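Local coordinates for protein Two-component system sensor histidine kinase (Bacteroides thetaiotaomicron, PDB 3OTT) that probably acts as a membrane sensor kinase, autophosphorylating on histidine in a signalling relay, with this extracellular beta-propeller and beta-sandwich part apparently sensing saccharides, at residues Glu227-Asn232 with Thr261-Ile266; Asp244-Ala247 with Gly252-Val255. All blocks are in the same frame, centred on the assembly; numbering follows the deposited sequence.

The two contacts illustrate how a propeller blade is held both within itself and to its neighbour. Interaction 2 is the hairpin that pairs the middle strands of one four-stranded blade, and interaction 1 joins the outer edge of that blade to the outer strand of the preceding one. Their centres lie about 8 Å apart. Strand 264-266 continues the sheet from strand 252-256, with probable hydrogen bonds from Ile266 N to Leu253 O (2.8 Å) and from Val255 N to Gln264 O (3.0 Å). Tyr254 of interaction 2 also stacks with Phe229 and His265 of interaction 1. Neither contact includes a residue of the hexatantalum dodecabromide pocket.

Interaction 1 (Glu227-Asn232 with Thr261-Ile266)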
loop_
_atom_site.group_PDB
_atom_site.type_symbol
_atom_site.label_atom_id
_atom_site.label_comp_id
_atom_site.label_asym_id
_atom_site.label_seq_id
_atom_site.Cartn_x
_atom_site.Cartn_y
_atom_site.Cartn_z
ATOM N N GLU B 227 -24.747 -24.618 7.611
ATOM C CA GLU B 227 -26.202 -24.559 7.647
ATOM C C GLU B 227 -26.759 -25.675 6.738
ATOM O O GLU B 227 -26.114 -26.077 5.777
ATOM C CB GLU B 227 -26.728 -23.207 7.145
ATOM C CG GLU B 227 -26.156 -21.979 7.817
ATOM C CD GLU B 227 -26.532 -21.877 9.310
ATOM O OE1 GLU B 227 -27.556 -22.476 9.739
ATOM O OE2 GLU B 227 -25.787 -21.199 10.058
ATOM N N ALA B 228 -27.942 -26.186 7.078
ATOM C CA ALA B 228 -28.628 -27.209 6.311
ATOM C C ALA B 228 -30.055 -26.690 6.165
ATOM O O ALA B 228 -30.742 -26.442 7.148
ATOM C CB ALA B 228 -28.565 -28.590 7.044
ATOM N N PHE B 229 -30.451 -26.404 4.930
ATOM C CA PHE B 229 -31.712 -25.746 4.654
ATOM C C PHE B 229 -32.343 -26.594 3.574
ATOM O O PHE B 229 -32.225 -26.257 2.385
ATOM C CB PHE B 229 -31.443 -24.398 3.992
ATOM C CG PHE B 229 -30.821 -23.342 4.887
ATOM C CD1 PHE B 229 -31.046 -23.305 6.265
ATOM C CD2 PHE B 229 -30.090 -22.311 4.321
ATOM C CE1 PHE B 229 -30.497 -22.283 7.080
ATOM C CE2 PHE B 229 -29.538 -21.284 5.125
ATOM C CZ PHE B 229 -29.749 -21.283 6.518
ATOM N N HIS B 230 -32.968 -27.689 3.944
ATOM C CA HIS B 230 -33.640 -28.590 2.991
ATOM C C HIS B 230 -34.629 -27.872 2.068
ATOM O O HIS B 230 -35.316 -26.918 2.516
ATOM C CB HIS B 230 -34.417 -29.600 3.802
ATOM C CG HIS B 230 -35.098 -30.632 2.983
ATOM N ND1 HIS B 230 -36.414 -30.983 3.192
ATOM C CD2 HIS B 230 -34.653 -31.393 1.952
ATOM C CE1 HIS B 230 -36.746 -31.931 2.333
ATOM N NE2 HIS B 230 -35.697 -32.194 1.569
ATOM N N ASN B 231 -34.731 -28.314 0.807
ATOM C CA ASN B 231 -35.602 -27.636 -0.211
ATOM C C ASN B 231 -35.308 -26.116 -0.405
ATOM O O ASN B 231 -36.132 -25.373 -0.977
ATOM C CB ASN B 231 -37.111 -27.820 0.068
ATOM C CG ASN B 231 -37.590 -29.286 -0.092
ATOM O OD1 ASN B 231 -37.008 -30.086 -0.855
ATOM N ND2 ASN B 231 -38.649 -29.635 0.638
ATOM N N ASN B 232 -34.154 -25.652 0.063
ATOM C CA ASN B 232 -33.736 -24.275 -0.241
ATOM C C ASN B 232 -32.376 -24.386 -0.926
ATOM O O ASN B 232 -31.686 -25.371 -0.749
ATOM C CB ASN B 232 -33.686 -23.440 1.040
ATOM C CG ASN B 232 -33.926 -21.912 0.802
ATOM O OD1 ASN B 232 -33.993 -21.411 -0.360
ATOM N ND2 ASN B 232 -34.046 -21.164 1.920
ATOM N N THR B 261 -25.036 -17.157 17.382
ATOM C CA THR B 261 -25.971 -16.105 17.116
ATOM C C THR B 261 -27.036 -16.567 16.136
ATOM O O THR B 261 -26.732 -16.989 15.056
ATOM C CB THR B 261 -25.264 -14.839 16.522
ATOM O OG1 THR B 261 -24.219 -14.430 17.394
ATOM C CG2 THR B 261 -26.260 -13.641 16.312
ATOM N N PRO B 262 -28.301 -16.408 16.509
ATOM C CA PRO B 262 -29.391 -16.751 15.613
ATOM C C PRO B 262 -29.181 -16.117 14.231
ATOM O O PRO B 262 -28.895 -14.953 14.151
ATOM C CB PRO B 262 -30.590 -16.095 16.269
ATOM C CG PRO B 262 -30.205 -16.058 17.782
ATOM C CD PRO B 262 -28.745 -15.827 17.793
ATOM N N LEU B 263 -29.363 -16.869 13.166
ATOM C CA LEU B 263 -29.421 -16.291 11.826
ATOM C C LEU B 263 -30.555 -15.290 11.801
ATOM O O LEU B 263 -31.571 -15.506 12.455
ATOM C CB LEU B 263 -29.812 -17.361 10.816
ATOM C CG LEU B 263 -28.813 -18.480 10.530
ATOM C CD1 LEU B 263 -29.516 -19.471 9.684
ATOM C CD2 LEU B 263 -27.518 -17.897 9.842
ATOM N N GLN B 264 -30.393 -14.187 11.069
ATOM C CA GLN B 264 -31.543 -13.362 10.758
ATOM C C GLN B 264 -32.070 -13.860 9.427
ATOM O O GLN B 264 -31.293 -14.136 8.509
ATOM C CB GLN B 264 -31.189 -11.890 10.595
ATOM C CG GLN B 264 -29.925 -11.394 11.216
ATOM C CD GLN B 264 -29.862 -9.888 11.038
ATOM O OE1 GLN B 264 -30.909 -9.266 10.745
ATOM N NE2 GLN B 264 -28.677 -9.290 11.204
ATOM N N HIS B 265 -33.368 -13.988 9.301
ATOM C CA HIS B 265 -33.932 -14.416 8.040
ATOM C C HIS B 265 -34.942 -13.354 7.560
ATOM O O HIS B 265 -35.945 -13.057 8.242
ATOM C CB HIS B 265 -34.613 -15.744 8.243
ATOM C CG HIS B 265 -35.324 -16.268 7.040
ATOM N ND1 HIS B 265 -36.509 -16.954 7.135
ATOM C CD2 HIS B 265 -35.006 -16.256 5.726
ATOM C CE1 HIS B 265 -36.900 -17.333 5.930
ATOM N NE2 HIS B 265 -35.995 -16.939 5.059
ATOM N N ILE B 266 -34.668 -12.835 6.365
ATOM C CA ILE B 266 -35.410 -11.734 5.806
ATOM C C ILE B 266 -36.200 -12.119 4.559
ATOM O O ILE B 266 -35.596 -12.607 3.617
ATOM C CB ILE B 266 -34.482 -10.529 5.576
ATOM C CG1 ILE B 266 -33.897 -10.143 6.942
ATOM C CG2 ILE B 266 -35.274 -9.400 4.970
ATOM C CD1 ILE B 266 -32.513 -10.371 7.016
#
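The isobutyl end of Leu263 overlaps the carboxylate of Glu227 and meets the rim of the Phe229 ring, a side-chain seam between the outer edges of two successive beta-propeller blades. Strand 222-229 closes one blade, and Leu263 stands just before strand 264-266, which closes the next. No hydrogen bond crosses the seam: the backbones stay well apart, and the side chains reach out from the two sides to meet. Leu263 CD1 lies in the plane of the phenyl ring, at its edge, 3.7 Å from Phe229 CZ. The same methyl is 3.6 Å from Glu227 OE1, while Leu263 CD2 packs 3.7 Å from Glu227 OE2, so each branch of the leucine rests against one carboxylate oxygen. The acid reaches this position through a turn about the CB-CG bond (chi2 -65°), which directs its end toward the leucine. Its CB meanwhile lies 3.6 Å above one face of the Phe229 ring, offset toward the rim. Replaced by alanine, Glu227 would keep the CB over the ring but would probably leave Leu263 CD2 without its carboxylate neighbour and CD1 with the phenyl rim alone, freer to turn. Tyr254, from the neighbouring strand 252-256 of the leucine's own blade, also touches Leu263. Beyond the ring the chain leaves its blade by a type II turn, closed by Asn232 N donating to Phe229 O at 3.1 Å.

Interaction 2 (Asp244-Ala247 with Gly252-Val255); sequences DLLA and GLYV
Ala247 and Tyr254 form the hydrogen-bonded pair of an antiparallel beta hairpin, the two central strands of a propeller blade. Ala247 N donates to Tyr254 O at 2.8 Å, nearly straight at the hydrogen (167°), with the donor tilted slightly from the carbonyl plane. Tyr254 N returns the bond to Ala247 O at 3.0 Å, this time in the carbonyl plane. Between such bonds the strands approach through CA-H...O contacts, as from Val255 CA to Leu245 O at 3.4 Å. Leu246 and Val255 make the adjoining non-hydrogen-bonded pair, and their side chains run alongside each other in the same direction. Leu246 CD1 rests against both branches of the valine, 4.0 Å from Val255 CG1 and from Val255 CG2. The Leu253 side chain runs at a slant to that of Leu246. Its chi1 of 179° swings CG away from the backbone N and brings Leu253 CD1 to 3.9 Å from Leu246 CB, toward the Ala247 carbonyl oxygen. Gly252 has backbone angles at which a CB would collide with the carbonyl oxygen of the residue before, which calls for glycine at this position.

Further out, Asp244 OD1 is hydrogen-bonded to His257 ND1 and Asp244 N to Asp240 OD1, which fixes the chain where it enters the hairpin. Leu246 and Leu253 reach Ile284 of strand 281-286, in the following blade, and Leu246 and Val255 both touch Tyr9 near the start of the modelled chain. Ala247 instead packs on Ile234 and Leu237. Within its own four-stranded sheet the hairpin lies between two edge strands: 232-239 borders strand 245-249, and 264-266 borders strand 252-256.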
loop_
_atom_site.group_PDB
_atom_site.type_symbol
_atom_site.label_atom_id
_atom_site.label_comp_id
_atom_site.label_asym_id
_atom_site.label_seq_id
_atom_site.Cartn_x
_atom_site.Cartn_y
_atom_site.Cartn_z
ATOM N N ASP B 244 -20.416 -9.705 8.348
ATOM C CA ASP B 244 -21.395 -10.755 8.289
ATOM C C ASP B 244 -21.584 -11.334 6.909
ATOM O O ASP B 244 -21.534 -10.614 5.899
ATOM C CB ASP B 244 -22.700 -10.255 8.824
ATOM C CG ASP B 244 -22.611 -9.983 10.314
ATOM O OD1 ASP B 244 -21.696 -10.538 10.993
ATOM O OD2 ASP B 244 -23.476 -9.246 10.813
ATOM N N LEU B 245 -21.855 -12.642 6.899
ATOM C CA LEU B 245 -22.073 -13.346 5.686
ATOM C C LEU B 245 -23.532 -13.296 5.306
ATOM O O LEU B 245 -24.403 -13.612 6.109
ATOM C CB LEU B 245 -21.589 -14.758 5.893
ATOM C CG LEU B 245 -21.502 -15.791 4.801
ATOM C CD1 LEU B 245 -22.829 -16.460 4.684
ATOM C CD2 LEU B 245 -20.886 -15.313 3.465
ATOM N N LEU B 246 -23.805 -12.903 4.068
ATOM C CA LEU B 246 -25.191 -12.796 3.588
ATOM C C LEU B 246 -25.391 -13.839 2.574
ATOM O O LEU B 246 -24.574 -13.981 1.663
ATOM C CB LEU B 246 -25.460 -11.456 2.941
ATOM C CG LEU B 246 -25.764 -10.181 3.738
ATOM C CD1 LEU B 246 -25.164 -10.023 5.100
ATOM C CD2 LEU B 246 -25.468 -8.917 2.858
ATOM N N ALA B 247 -26.471 -14.583 2.711
ATOM C CA ALA B 247 -26.723 -15.699 1.809
ATOM C C ALA B 247 -28.054 -15.484 1.112
ATOM O O ALA B 247 -29.080 -15.324 1.786
ATOM C CB ALA B 247 -26.715 -17.040 2.584
ATOM N N GLY B 252 -35.552 -16.042 0.408
ATOM C CA GLY B 252 -35.132 -14.825 1.076
ATOM C C GLY B 252 -33.668 -14.834 1.446
ATOM O O GLY B 252 -32.890 -15.643 0.971
ATOM N N LEU B 253 -33.332 -13.915 2.329
ATOM C CA LEU B 253 -31.989 -13.598 2.767
ATOM C C LEU B 253 -31.688 -14.103 4.180
ATOM O O LEU B 253 -32.490 -13.931 5.083
ATOM C CB LEU B 253 -31.809 -12.043 2.747
ATOM C CG LEU B 253 -30.465 -11.449 3.197
ATOM C CD1 LEU B 253 -29.269 -11.840 2.328
ATOM C CD2 LEU B 253 -30.630 -9.962 3.264
ATOM N N TYR B 254 -30.525 -14.732 4.345
ATOM C CA TYR B 254 -30.072 -15.192 5.637
ATOM C C TYR B 254 -28.788 -14.460 5.904
ATOM O O TYR B 254 -28.005 -14.187 4.977
ATOM C CB TYR B 254 -29.798 -16.673 5.662
ATOM C CG TYR B 254 -31.055 -17.507 5.666
ATOM C CD1 TYR B 254 -31.718 -17.766 4.487
ATOM C CD2 TYR B 254 -31.585 -18.045 6.868
ATOM C CE1 TYR B 254 -32.829 -18.571 4.459
ATOM C CE2 TYR B 254 -32.742 -18.841 6.860
ATOM C CZ TYR B 254 -33.348 -19.103 5.632
ATOM O OH TYR B 254 -34.525 -19.810 5.507
ATOM N N VAL B 255 -28.626 -14.084 7.165
ATOM C CA VAL B 255 -27.483 -13.308 7.581
ATOM C C VAL B 255 -26.815 -14.098 8.726
ATOM O O VAL B 255 -27.427 -14.331 9.763
ATOM C CB VAL B 255 -27.921 -11.852 8.067
ATOM C CG1 VAL B 255 -26.792 -11.065 8.617
ATOM C CG2 VAL B 255 -28.575 -11.055 7.009
#